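Local structure of hypothetical protein SSO2273 (2X4H) at residues R13-Y18 and E56-V61; K23-N26 and G31-I34; N35-D40 and S46-E51; R86-L91 and K107-L112. The protein probably acts as a metal-dependent, DNA-binding transcriptional repressor of the DtxR/MntR family and binds zinc ions. All blocks are in the same frame, centred on the assembly; numbering follows the deposited sequence.

Contact 1: R13-Y18 and E56-V61; sequences RREFSY and EEKGLV. With ZN (zinc ion), chain K.
A zinc site shared between two subunits takes in Glu15 of helix 13-27, and Lys58 binds the same carboxylate as a salt bridge. Lys58 stands at the C-terminal end of helix 45-57, where Gly59, with positive phi, forms a Schellman motif. The two side chains come from opposite directions. Lys58 NZ donates to Glu15 OE1 over 2.7 Å, on the syn side and 18° out of the carboxylate plane. A second, weak bond runs from Lys58 NZ to Glu15 OE2 at 2.8 Å. Lys58 is bent at its third torsion (chi3 83°), which turns the amine onto the acid. Glu15 OE2 also binds the zinc ion at 2.1 Å. Glu51 of the same chain and His54 and Glu50 of the second subunit complete the site. Glu15 OE1 also accepts from the backbone N of Ser12, and Lys58 NZ also bonds to Asn10 O. A methionine in place of Lys58 would probably leave Glu15 OE1 without its charged mate and the carboxylate freer to turn about the metal. With an ammonium and a zinc ion beside it, the carboxylate of Glu15 is likely to stay ionised, its negative charge balanced from two sides.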
loop_
_atom_site.group_PDB
_atom_site.type_symbol
_atom_site.label_atom_id
_atom_site.label_comp_id
_atom_site.label_asym_id
_atom_site.label_seq_id
_atom_site.Cartn_x
_atom_site.Cartn_y
_atom_site.Cartn_z
ATOM N N ARG C 13 -10.535 7.479 3.745
ATOM C CA ARG C 13 -11.956 7.463 3.518
ATOM C C ARG C 13 -12.352 6.417 2.464
ATOM O O ARG C 13 -13.356 5.726 2.619
ATOM C CB ARG C 13 -12.343 8.876 3.102
ATOM C CG ARG C 13 -13.734 9.072 2.587
ATOM C CD ARG C 13 -14.736 9.162 3.667
ATOM N NE ARG C 13 -14.417 10.169 4.675
ATOM C CZ ARG C 13 -15.105 10.265 5.799
ATOM N NH1 ARG C 13 -16.113 9.439 6.018
ATOM N NH2 ARG C 13 -14.778 11.152 6.702
ATOM N N ARG C 14 -11.557 6.280 1.407
ATOM C CA ARG C 14 -11.827 5.268 0.396
ATOM C C ARG C 14 -11.656 3.860 0.953
ATOM O O ARG C 14 -12.444 2.980 0.641
ATOM C CB ARG C 14 -10.896 5.441 -0.797
ATOM C CG ARG C 14 -11.242 6.643 -1.626
ATOM C CD ARG C 14 -10.010 7.151 -2.386
ATOM N NE ARG C 14 -10.339 8.274 -3.245
ATOM C CZ ARG C 14 -10.506 9.526 -2.815
ATOM N NH1 ARG C 14 -10.357 9.836 -1.535
ATOM N NH2 ARG C 14 -10.817 10.483 -3.676
ATOM N N GLU C 15 -10.625 3.669 1.772
ATOM C CA GLU C 15 -10.409 2.407 2.470
ATOM C C GLU C 15 -11.575 2.063 3.371
ATOM O O GLU C 15 -12.042 0.910 3.406
ATOM C CB GLU C 15 -9.114 2.460 3.280
ATOM C CG GLU C 15 -7.832 2.280 2.445
ATOM C CD GLU C 15 -6.563 2.603 3.211
ATOM O OE1 GLU C 15 -6.641 3.249 4.258
ATOM O OE2 GLU C 15 -5.454 2.227 2.780
ATOM N N PHE C 16 -12.068 3.074 4.084
ATOM C CA PHE C 16 -13.261 2.933 4.875
ATOM C C PHE C 16 -14.421 2.311 4.087
ATOM O O PHE C 16 -15.050 1.373 4.563
ATOM C CB PHE C 16 -13.667 4.301 5.413
ATOM C CG PHE C 16 -14.784 4.267 6.387
ATOM C CD1 PHE C 16 -14.660 3.575 7.578
ATOM C CD2 PHE C 16 -15.946 4.994 6.152
ATOM C CE1 PHE C 16 -15.680 3.581 8.506
ATOM C CE2 PHE C 16 -16.970 4.998 7.080
ATOM C CZ PHE C 16 -16.838 4.282 8.252
ATOM N N SER C 17 -14.712 2.855 2.906
ATOM C CA SER C 17 -15.749 2.298 2.016
ATOM C C SER C 17 -15.519 0.830 1.655
ATOM O O SER C 17 -16.455 0.033 1.639
ATOM C CB SER C 17 -15.846 3.122 0.731
ATOM O OG SER C 17 -16.525 4.326 0.994
ATOM N N TYR C 18 -14.266 0.486 1.344
ATOM C CA TYR C 18 -13.911 -0.902 1.067
ATOM C C TYR C 18 -14.283 -1.767 2.244
ATOM O O TYR C 18 -14.942 -2.780 2.078
ATOM C CB TYR C 18 -12.408 -1.059 0.813
ATOM C CG TYR C 18 -11.974 -0.931 -0.619
ATOM C CD1 TYR C 18 -11.984 0.305 -1.268
ATOM C CD2 TYR C 18 -11.491 -2.037 -1.318
ATOM C CE1 TYR C 18 -11.568 0.431 -2.595
ATOM C CE2 TYR C 18 -11.065 -1.921 -2.635
ATOM C CZ TYR C 18 -11.100 -0.689 -3.268
ATOM O OH TYR C 18 -10.676 -0.590 -4.573
ATOM N N GLU C 56 -4.398 -5.714 3.108
ATOM C CA GLU C 56 -3.799 -6.897 3.742
ATOM C C GLU C 56 -2.441 -6.526 4.367
ATOM O O GLU C 56 -2.139 -6.944 5.473
ATOM C CB GLU C 56 -3.700 -8.076 2.749
ATOM C CG GLU C 56 -3.246 -9.382 3.379
ATOM C CD GLU C 56 -3.577 -10.630 2.544
ATOM O OE1 GLU C 56 -3.740 -10.523 1.308
ATOM O OE2 GLU C 56 -3.669 -11.728 3.141
ATOM N N GLU C 57 -1.648 -5.708 3.684
ATOM C CA GLU C 57 -0.368 -5.207 4.239
ATOM C C GLU C 57 -0.525 -4.415 5.528
ATOM O O GLU C 57 0.341 -4.452 6.390
ATOM C CB GLU C 57 0.344 -4.300 3.229
ATOM C CG GLU C 57 0.974 -5.018 2.075
ATOM C CD GLU C 57 1.612 -4.074 1.063
ATOM O OE1 GLU C 57 2.038 -4.565 -0.004
ATOM O OE2 GLU C 57 1.690 -2.853 1.333
ATOM N N LYS C 58 -1.616 -3.662 5.629
ATOM C CA LYS C 58 -1.951 -2.903 6.855
ATOM C C LYS C 58 -2.584 -3.762 7.943
ATOM O O LYS C 58 -2.842 -3.272 9.031
ATOM C CB LYS C 58 -2.891 -1.724 6.537
ATOM C CG LYS C 58 -2.213 -0.613 5.753
ATOM C CD LYS C 58 -3.202 0.335 5.054
ATOM C CE LYS C 58 -3.729 1.420 6.001
ATOM N NZ LYS C 58 -4.197 2.656 5.293
ATOM N N GLY C 59 -2.848 -5.029 7.637
ATOM C CA GLY C 59 -3.401 -5.973 8.600
ATOM C C GLY C 59 -4.876 -5.745 8.897
ATOM O O GLY C 59 -5.372 -6.189 9.928
ATOM N N LEU C 60 -5.573 -5.070 7.986
ATOM C CA LEU C 60 -6.998 -4.750 8.146
ATOM C C LEU C 60 -7.890 -5.776 7.457
ATOM O O LEU C 60 -9.049 -5.939 7.834
ATOM C CB LEU C 60 -7.297 -3.357 7.597
ATOM C CG LEU C 60 -6.430 -2.222 8.169
ATOM C CD1 LEU C 60 -6.508 -0.985 7.283
ATOM C CD2 LEU C 60 -6.849 -1.879 9.598
ATOM N N VAL C 61 -7.354 -6.457 6.440
ATOM C CA VAL C 61 -8.039 -7.596 5.825
ATOM C C VAL C 61 -7.141 -8.825 5.661
ATOM O O VAL C 61 -5.908 -8.749 5.745
ATOM C CB VAL C 61 -8.659 -7.253 4.454
ATOM C CG1 VAL C 61 -9.601 -6.067 4.579
ATOM C CG2 VAL C 61 -7.588 -7.003 3.427
HETATM ZN ZN ZN K . -5.468 2.083 0.647
#

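Contact 2: K23-N26 and G31-I34; sequences KRYN and GAKI
Asn26 ND2 is gripped by two backbone carbonyls, those of Glu30 and Val68, while it lies against Gly31 and Ala32. Its distance to Gly31 CA is 3.8 Å. The other end of the amide is also used: Asn26 OD1 accepts from the backbone N of Ile70. The amide therefore joins the end of helix 13-27 to the strand 67-70 of the wing. It does so beside the loop that leads into helix 34-41, the first helix of the helix-turn-helix. The apolar half of the contact is Tyr25 with Ala32. The methyl Ala32 CB sits 3.9 Å from Tyr25 CD1, and it meets the ring obliquely. Tyr25 CB is also near, 4.0 Å from Ala32 CA. The first torsion of Tyr25 (chi1 -66°) sets CG opposite its own carbonyl carbon, and the ring runs past the loop toward helix 34-41. There the Tyr25 hydroxyl probably hydrogen-bonds to Asp40 OD1, though the modelled distance is too short to be taken at face value. No hydrogen bond crosses between 23-26 and 31-34 themselves. The two are joined by van der Waals contact; Asn26 ties helix 13-27 to the loop and the wing, and Tyr25 probably ties it to helix 34-41.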
loop_
_atom_site.group_PDB
_atom_site.type_symbol
_atom_site.label_atom_id
_atom_site.label_comp_id
_atom_site.label_asym_id
_atom_site.label_seq_id
_atom_site.Cartn_x
_atom_site.Cartn_y
_atom_site.Cartn_z
ATOM N N LYS C 23 -17.291 -5.866 5.115
ATOM C CA LYS C 23 -18.011 -6.245 6.359
ATOM C C LYS C 23 -19.452 -6.726 6.124
ATOM O O LYS C 23 -19.924 -7.628 6.810
ATOM C CB LYS C 23 -17.987 -5.093 7.385
ATOM C CG LYS C 23 -18.473 -5.468 8.800
ATOM C CD LYS C 23 -18.426 -4.270 9.732
ATOM C CE LYS C 23 -18.935 -4.603 11.137
ATOM N NZ LYS C 23 -20.374 -4.928 11.126
ATOM N N ARG C 24 -20.140 -6.126 5.157
ATOM C CA ARG C 24 -21.518 -6.513 4.833
ATOM C C ARG C 24 -21.580 -8.002 4.441
ATOM O O ARG C 24 -22.363 -8.753 4.996
ATOM C CB ARG C 24 -22.064 -5.609 3.710
ATOM C CG ARG C 24 -23.557 -5.733 3.424
ATOM C CD ARG C 24 -23.959 -5.131 2.064
ATOM N NE ARG C 24 -23.608 -3.710 1.895
ATOM C CZ ARG C 24 -22.734 -3.212 1.003
ATOM N NH1 ARG C 24 -22.066 -3.997 0.152
ATOM N NH2 ARG C 24 -22.519 -1.900 0.950
ATOM N N TYR C 25 -20.738 -8.426 3.499
ATOM C CA TYR C 25 -20.626 -9.844 3.145
ATOM C C TYR C 25 -20.252 -10.680 4.374
ATOM O O TYR C 25 -20.980 -11.629 4.728
ATOM C CB TYR C 25 -19.622 -10.057 1.987
ATOM C CG TYR C 25 -20.110 -9.446 0.694
ATOM C CD1 TYR C 25 -19.586 -8.253 0.221
ATOM C CD2 TYR C 25 -21.150 -10.030 -0.023
ATOM C CE1 TYR C 25 -20.059 -7.678 -0.938
ATOM C CE2 TYR C 25 -21.628 -9.452 -1.185
ATOM C CZ TYR C 25 -21.078 -8.280 -1.631
ATOM O OH TYR C 25 -21.559 -7.708 -2.773
ATOM N N ASN C 26 -19.160 -10.304 5.044
ATOM C CA ASN C 26 -18.665 -11.044 6.210
ATOM C C ASN C 26 -19.727 -11.159 7.328
ATOM O O ASN C 26 -19.885 -12.220 7.903
ATOM C CB ASN C 26 -17.420 -10.397 6.821
ATOM C CG ASN C 26 -16.209 -10.358 5.891
ATOM O OD1 ASN C 26 -15.203 -9.734 6.249
ATOM N ND2 ASN C 26 -16.286 -10.988 4.707
ATOM N N GLY C 31 -17.209 -14.700 2.546
ATOM C CA GLY C 31 -16.071 -13.845 2.186
ATOM C C GLY C 31 -16.440 -12.888 1.071
ATOM O O GLY C 31 -17.211 -13.232 0.182
ATOM N N ALA C 32 -15.905 -11.675 1.120
ATOM C CA ALA C 32 -16.169 -10.679 0.079
ATOM C C ALA C 32 -15.292 -10.984 -1.133
ATOM O O ALA C 32 -14.069 -10.836 -1.051
ATOM C CB ALA C 32 -15.867 -9.286 0.595
ATOM N N LYS C 33 -15.902 -11.399 -2.245
ATOM C CA LYS C 33 -15.135 -11.685 -3.482
ATOM C C LYS C 33 -14.735 -10.382 -4.190
ATOM O O LYS C 33 -15.486 -9.401 -4.174
ATOM C CB LYS C 33 -15.907 -12.586 -4.447
ATOM C CG LYS C 33 -16.444 -13.863 -3.804
ATOM C CD LYS C 33 -16.784 -14.919 -4.844
ATOM C CE LYS C 33 -17.853 -15.862 -4.325
ATOM N NZ LYS C 33 -17.690 -16.106 -2.854
ATOM N N ILE C 34 -13.561 -10.408 -4.825
ATOM C CA ILE C 34 -12.998 -9.238 -5.479
ATOM C C ILE C 34 -13.998 -8.565 -6.392
ATOM O O ILE C 34 -14.169 -7.339 -6.331
ATOM C CB ILE C 34 -11.711 -9.578 -6.234
ATOM C CG1 ILE C 34 -10.638 -9.993 -5.225
ATOM C CG2 ILE C 34 -11.211 -8.375 -7.079
ATOM C CD1 ILE C 34 -10.366 -8.941 -4.161
#

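Contact 3: N35-D40 and S46-E51; sequences NRIAKD and SSVFEE. With ZN (zinc ion), chain L; ZN (zinc ion), chain K.
Val48 packs against Ile37 and Ala38 in the helix-turn-helix, where helix 45-57 is the probable recognition helix and helix 34-41 the one before it. The backbones come nearest at Ala38 and Val48, with 6.1 Å between their CA atoms. The small alanine lets the helices approach this closely. Each branch of the valine has its own partner. Val48 CG1 meets Ile37 CG2 at 3.8 Å, and the two side chains cross obliquely. Val48 CG2 rests on Ala38, 3.7 Å from Ala38 CB and as near to the alanine CA. The first torsion of Val48 (chi1 175°) decides this split: CG1 lies opposite the backbone N and CG2 opposite the carbonyl carbon. Ile22 of helix 13-27 and Ile43 in the turn extend the same buried core. With Val48 cut back to an alanine, both branches are gone, which is likely to open a gap beside Ile37 and Ala38 and weaken the hold between the helices. Glu50 and Glu51, farther along helix 45-57, carry the metal side. Glu50 OE1 binds one zinc ion at 1.8 Å, together with His54 of the same chain. Glu51 OE2 binds the other at 1.8 Å, together with Glu15. Glu15 and Glu51 of the second subunit complete the first site, and Glu50 and His54 of the second subunit the other. Helix 45-57 is thus apolar where it meets helix 34-41 and acidic where it binds metal, and the zinc ions would offset the charge gathered at the subunit boundary.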
loop_
_atom_site.group_PDB
_atom_site.type_symbol
_atom_site.label_atom_id
_atom_site.label_comp_id
_atom_site.label_asym_id
_atom_site.label_seq_id
_atom_site.Cartn_x
_atom_site.Cartn_y
_atom_site.Cartn_z
ATOM N N ASN C 35 -14.717 -9.350 -7.179
ATOM C CA ASN C 35 -15.639 -8.764 -8.171
ATOM C C ASN C 35 -16.985 -8.274 -7.614
ATOM O O ASN C 35 -17.632 -7.405 -8.208
ATOM C CB ASN C 35 -15.812 -9.740 -9.318
ATOM C CG ASN C 35 -14.486 -10.057 -9.970
ATOM O OD1 ASN C 35 -13.935 -9.240 -10.697
ATOM N ND2 ASN C 35 -13.939 -11.224 -9.667
ATOM N N ARG C 36 -17.391 -8.791 -6.459
ATOM C CA ARG C 36 -18.595 -8.274 -5.795
ATOM C C ARG C 36 -18.306 -6.913 -5.167
ATOM O O ARG C 36 -19.106 -5.986 -5.293
ATOM C CB ARG C 36 -19.129 -9.262 -4.746
ATOM C CG ARG C 36 -19.638 -10.596 -5.316
ATOM C CD ARG C 36 -20.871 -10.447 -6.224
ATOM N NE ARG C 36 -22.107 -10.114 -5.510
ATOM C CZ ARG C 36 -22.814 -8.987 -5.636
ATOM N NH1 ARG C 36 -22.423 -8.006 -6.438
ATOM N NH2 ARG C 36 -23.942 -8.840 -4.929
ATOM N N ILE C 37 -17.148 -6.803 -4.515
ATOM C CA ILE C 37 -16.666 -5.535 -3.969
ATOM C C ILE C 37 -16.594 -4.481 -5.068
ATOM O O ILE C 37 -16.991 -3.332 -4.866
ATOM C CB ILE C 37 -15.269 -5.665 -3.358
ATOM C CG1 ILE C 37 -15.254 -6.677 -2.207
ATOM C CG2 ILE C 37 -14.771 -4.297 -2.883
ATOM C CD1 ILE C 37 -13.848 -6.990 -1.670
ATOM N N ALA C 38 -16.091 -4.897 -6.227
ATOM C CA ALA C 38 -15.891 -4.014 -7.368
ATOM C C ALA C 38 -17.216 -3.470 -7.883
ATOM O O ALA C 38 -17.359 -2.265 -8.121
ATOM C CB ALA C 38 -15.151 -4.762 -8.484
ATOM N N LYS C 39 -18.186 -4.363 -8.049
ATOM C CA LYS C 39 -19.510 -3.965 -8.526
ATOM C C LYS C 39 -20.253 -3.088 -7.507
ATOM O O LYS C 39 -20.885 -2.076 -7.880
ATOM C CB LYS C 39 -20.326 -5.212 -8.864
ATOM C CG LYS C 39 -21.612 -4.957 -9.662
ATOM C CD LYS C 39 -22.328 -6.286 -9.940
ATOM C CE LYS C 39 -23.645 -6.106 -10.680
ATOM N NZ LYS C 39 -24.116 -7.428 -11.216
ATOM N N ASP C 40 -20.167 -3.448 -6.229
ATOM C CA ASP C 40 -20.814 -2.640 -5.180
ATOM C C ASP C 40 -20.289 -1.194 -5.157
ATOM O O ASP C 40 -21.072 -0.258 -5.069
ATOM C CB ASP C 40 -20.649 -3.297 -3.803
ATOM C CG ASP C 40 -21.326 -4.671 -3.716
ATOM O OD1 ASP C 40 -21.034 -5.434 -2.770
ATOM O OD2 ASP C 40 -22.148 -4.997 -4.600
ATOM N N SER C 46 -9.349 -5.031 -10.979
ATOM C CA SER C 46 -7.907 -4.866 -10.844
ATOM C C SER C 46 -7.596 -3.830 -9.762
ATOM O O SER C 46 -6.719 -4.049 -8.932
ATOM C CB SER C 46 -7.286 -4.425 -12.184
ATOM O OG SER C 46 -7.751 -3.136 -12.543
ATOM N N SER C 47 -8.324 -2.714 -9.761
ATOM C CA SER C 47 -8.209 -1.715 -8.680
ATOM C C SER C 47 -8.563 -2.312 -7.317
ATOM O O SER C 47 -7.861 -2.069 -6.335
ATOM C CB SER C 47 -9.090 -0.502 -8.954
ATOM O OG SER C 47 -8.830 0.054 -10.232
ATOM N N VAL C 48 -9.621 -3.117 -7.255
ATOM C CA VAL C 48 -9.972 -3.764 -6.002
ATOM C C VAL C 48 -8.903 -4.759 -5.569
ATOM O O VAL C 48 -8.531 -4.778 -4.408
ATOM C CB VAL C 48 -11.354 -4.459 -6.055
ATOM C CG1 VAL C 48 -11.628 -5.237 -4.762
ATOM C CG2 VAL C 48 -12.448 -3.432 -6.286
ATOM N N PHE C 49 -8.389 -5.567 -6.494
ATOM C CA PHE C 49 -7.305 -6.508 -6.167
ATOM C C PHE C 49 -6.076 -5.776 -5.635
ATOM O O PHE C 49 -5.476 -6.190 -4.646
ATOM C CB PHE C 49 -6.897 -7.341 -7.394
ATOM C CG PHE C 49 -6.000 -8.512 -7.062
ATOM C CD1 PHE C 49 -6.490 -9.816 -7.107
ATOM C CD2 PHE C 49 -4.667 -8.309 -6.694
ATOM C CE1 PHE C 49 -5.676 -10.892 -6.802
ATOM C CE2 PHE C 49 -3.841 -9.382 -6.387
ATOM C CZ PHE C 49 -4.347 -10.686 -6.448
ATOM N N GLU C 50 -5.694 -4.698 -6.305
ATOM C CA GLU C 50 -4.532 -3.920 -5.895
ATOM C C GLU C 50 -4.776 -3.336 -4.511
ATOM O O GLU C 50 -3.938 -3.482 -3.622
ATOM C CB GLU C 50 -4.245 -2.813 -6.922
ATOM C CG GLU C 50 -3.119 -1.845 -6.580
ATOM C CD GLU C 50 -1.721 -2.446 -6.559
ATOM O OE1 GLU C 50 -0.893 -1.890 -5.820
ATOM O OE2 GLU C 50 -1.439 -3.427 -7.263
ATOM N N GLU C 51 -5.931 -2.704 -4.314
ATOM C CA GLU C 51 -6.204 -2.049 -3.027
ATOM C C GLU C 51 -6.296 -3.093 -1.933
ATOM O O GLU C 51 -5.697 -2.935 -0.870
ATOM C CB GLU C 51 -7.453 -1.160 -3.076
ATOM C CG GLU C 51 -7.756 -0.365 -1.759
ATOM C CD GLU C 51 -6.639 0.584 -1.362
ATOM O OE1 GLU C 51 -5.707 0.774 -2.145
ATOM O OE2 GLU C 51 -6.655 1.163 -0.265
HETATM ZN ZN ZN L . -0.195 -0.467 -4.957
HETATM ZN ZN ZN K . -5.468 2.083 0.647
#

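Contact 4: R86-L91 and K107-L112; sequences RVIEIL and KQFDYL. With ZN (zinc ion), chain N; ZN (zinc ion), chain M.
Ile88 CD1 fits between Phe109 and Asp110, and this is the tight part of the contact. The methyl lies 3.8 Å from Phe109 CE1, meeting the ring obliquely, and 3.7 Å from Asp110 CA. The other branch joins in, with Ile88 CG2 3.9 Å from Phe109 CZ. Phe109 has CG between its backbone N and carbonyl carbon (chi1 64°), a crowded position that brings the ring back to the isoleucine. Ile117 of the third subunit packs on the same phenylalanine. These residues belong to the metal-binding and dimerisation domain, and helix 72-94 carries both the apolar residue and a zinc ligand. One residue after Ile88, Glu89 is turned to a pair of zinc ions. It bridges them, with OE1 at 1.9 Å from one ion and OE2 at 2.1 Å from the other. A water also bridges the pair. Cys131 and His133 complete the first site, and His85 and Cys103 the second. Asp110 serves as a second shell: its OD2 hydrogen-bonds to His85 ND1, which would fix the turn of that imidazole. Asp110 OD1 forms a salt bridge with Arg13 of the DNA-binding domain and takes a weak bond from Tyr111 N, bent to 122° at the hydrogen. The looser side begins at Lys107 and Gln108, both exposed and neither touching 86-91. Lys107 NZ stays 6.9 Å from Glu89 OE2, so any pull between the opposite charges is at a distance.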
loop_
_atom_site.group_PDB
_atom_site.type_symbol
_atom_site.label_atom_id
_atom_site.label_comp_id
_atom_site.label_asym_id
_atom_site.label_seq_id
_atom_site.Cartn_x
_atom_site.Cartn_y
_atom_site.Cartn_z
ATOM N N ARG C 86 -18.004 11.458 14.109
ATOM C CA ARG C 86 -19.150 11.855 14.905
ATOM C C ARG C 86 -18.779 12.683 16.152
ATOM O O ARG C 86 -19.502 13.625 16.524
ATOM C CB ARG C 86 -19.946 10.587 15.245
ATOM C CG ARG C 86 -20.611 9.994 14.017
ATOM C CD ARG C 86 -21.336 8.672 14.249
ATOM N NE ARG C 86 -21.879 8.198 12.979
ATOM C CZ ARG C 86 -22.426 7.005 12.752
ATOM N NH1 ARG C 86 -22.506 6.075 13.685
ATOM N NH2 ARG C 86 -22.853 6.719 11.537
ATOM N N VAL C 87 -17.654 12.365 16.790
ATOM C CA VAL C 87 -17.145 13.213 17.858
ATOM C C VAL C 87 -16.799 14.615 17.328
ATOM O O VAL C 87 -17.172 15.616 17.939
ATOM C CB VAL C 87 -15.942 12.567 18.560
ATOM C CG1 VAL C 87 -15.258 13.557 19.497
ATOM C CG2 VAL C 87 -16.391 11.287 19.305
ATOM N N ILE C 88 -16.108 14.701 16.193
ATOM C CA ILE C 88 -15.840 16.002 15.578
ATOM C C ILE C 88 -17.145 16.742 15.265
ATOM O O ILE C 88 -17.259 17.923 15.569
ATOM C CB ILE C 88 -14.961 15.880 14.320
ATOM C CG1 ILE C 88 -13.493 15.716 14.718
ATOM C CG2 ILE C 88 -15.064 17.149 13.459
ATOM C CD1 ILE C 88 -12.641 15.151 13.629
ATOM N N GLU C 89 -18.143 16.053 14.715
ATOM C CA GLU C 89 -19.409 16.705 14.417
ATOM C C GLU C 89 -19.989 17.411 15.629
ATOM O O GLU C 89 -20.506 18.512 15.507
ATOM C CB GLU C 89 -20.471 15.718 13.945
ATOM C CG GLU C 89 -20.257 15.181 12.591
ATOM C CD GLU C 89 -21.512 14.568 11.990
ATOM O OE1 GLU C 89 -22.337 13.959 12.736
ATOM O OE2 GLU C 89 -21.633 14.661 10.742
ATOM N N ILE C 90 -19.946 16.740 16.781
ATOM C CA ILE C 90 -20.479 17.286 18.013
ATOM C C ILE C 90 -19.741 18.544 18.427
ATOM O O ILE C 90 -20.381 19.534 18.810
ATOM C CB ILE C 90 -20.471 16.268 19.171
ATOM C CG1 ILE C 90 -21.567 15.221 18.940
ATOM C CG2 ILE C 90 -20.727 16.966 20.542
ATOM C CD1 ILE C 90 -21.561 14.061 19.906
ATOM N N LEU C 91 -18.408 18.507 18.356
ATOM C CA LEU C 91 -17.600 19.702 18.640
ATOM C C LEU C 91 -18.043 20.833 17.728
ATOM O O LEU C 91 -18.228 21.953 18.188
ATOM C CB LEU C 91 -16.091 19.449 18.475
ATOM C CG LEU C 91 -15.180 20.685 18.531
ATOM C CD1 LEU C 91 -15.231 21.337 19.894
ATOM C CD2 LEU C 91 -13.722 20.303 18.105
ATOM N N LYS C 107 -15.712 15.405 7.305
ATOM C CA LYS C 107 -15.180 14.411 6.360
ATOM C C LYS C 107 -13.847 14.852 5.752
ATOM O O LYS C 107 -13.030 14.011 5.391
ATOM C CB LYS C 107 -16.183 14.063 5.247
ATOM C CG LYS C 107 -17.324 13.165 5.707
ATOM C CD LYS C 107 -18.247 12.761 4.548
ATOM C CE LYS C 107 -19.413 11.921 5.054
ATOM N NZ LYS C 107 -20.688 12.234 4.354
ATOM N N GLN C 108 -13.597 16.155 5.691
ATOM C CA GLN C 108 -12.329 16.645 5.143
ATOM C C GLN C 108 -11.092 16.400 6.017
ATOM O O GLN C 108 -9.988 16.561 5.543
ATOM C CB GLN C 108 -12.442 18.143 4.799
ATOM C CG GLN C 108 -13.397 18.416 3.646
ATOM C CD GLN C 108 -13.606 19.885 3.381
ATOM O OE1 GLN C 108 -12.646 20.654 3.278
ATOM N NE2 GLN C 108 -14.876 20.289 3.250
ATOM N N PHE C 109 -11.247 16.040 7.286
ATOM C CA PHE C 109 -10.068 15.785 8.132
ATOM C C PHE C 109 -10.229 14.738 9.246
ATOM O O PHE C 109 -9.230 14.343 9.854
ATOM C CB PHE C 109 -9.549 17.103 8.738
ATOM C CG PHE C 109 -10.513 17.778 9.667
ATOM C CD1 PHE C 109 -10.397 17.626 11.049
ATOM C CD2 PHE C 109 -11.519 18.606 9.167
ATOM C CE1 PHE C 109 -11.301 18.258 11.928
ATOM C CE2 PHE C 109 -12.422 19.235 10.028
ATOM C CZ PHE C 109 -12.312 19.061 11.414
ATOM N N ASP C 110 -11.459 14.299 9.521
ATOM C CA ASP C 110 -11.692 13.279 10.549
ATOM C C ASP C 110 -10.727 12.114 10.472
ATOM O O ASP C 110 -10.188 11.729 11.488
ATOM C CB ASP C 110 -13.145 12.773 10.571
ATOM C CG ASP C 110 -13.667 12.341 9.218
ATOM O OD1 ASP C 110 -12.869 12.064 8.274
ATOM O OD2 ASP C 110 -14.916 12.261 9.091
ATOM N N TYR C 111 -10.501 11.587 9.270
ATOM C CA TYR C 111 -9.637 10.414 9.039
ATOM C C TYR C 111 -8.140 10.664 9.296
ATOM O O TYR C 111 -7.361 9.730 9.345
ATOM C CB TYR C 111 -9.823 9.886 7.596
ATOM C CG TYR C 111 -9.317 10.843 6.510
ATOM C CD1 TYR C 111 -8.087 10.626 5.889
ATOM C CD2 TYR C 111 -10.059 11.963 6.120
ATOM C CE1 TYR C 111 -7.604 11.501 4.915
ATOM C CE2 TYR C 111 -9.582 12.848 5.157
ATOM C CZ TYR C 111 -8.354 12.600 4.551
ATOM O OH TYR C 111 -7.867 13.450 3.595
ATOM N N LEU C 112 -7.739 11.925 9.462
ATOM C CA LEU C 112 -6.334 12.259 9.749
ATOM C C LEU C 112 -6.049 12.422 11.249
ATOM O O LEU C 112 -4.893 12.476 11.644
ATOM C CB LEU C 112 -5.927 13.530 8.975
ATOM C CG LEU C 112 -5.844 13.233 7.469
ATOM C CD1 LEU C 112 -6.114 14.458 6.615
ATOM C CD2 LEU C 112 -4.498 12.568 7.072
HETATM ZN ZN ZN N . -23.618 12.728 12.082
HETATM ZN ZN ZN M . -21.834 13.018 9.469
HETATM O O HOH W 1 -22.661 11.178 10.399
#

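From the N terminus, contact 1 opens on helix 13-27 and closes only at the C-terminal end of helix 45-57. Contacts 2 and 3 fall one after the other within that span. Contact 2 closes the short loop between helix 13-27 and helix 34-41. Contact 3 closes the turn of the helix-turn-helix. Together the three tie helices 13-27, 34-41 and 45-57 of the DNA-binding domain to one another, and contacts 1 and 3 meet at a shared zinc ion. Tyr25 and Asp40 probably link contacts 2 and 3. Contact 4 follows in series, across the chain's centre, and ties helix 72-94 to the loop after helix 99-107. No contacts cross. A salt bridge between contacts 1 and 4 joins the two domains.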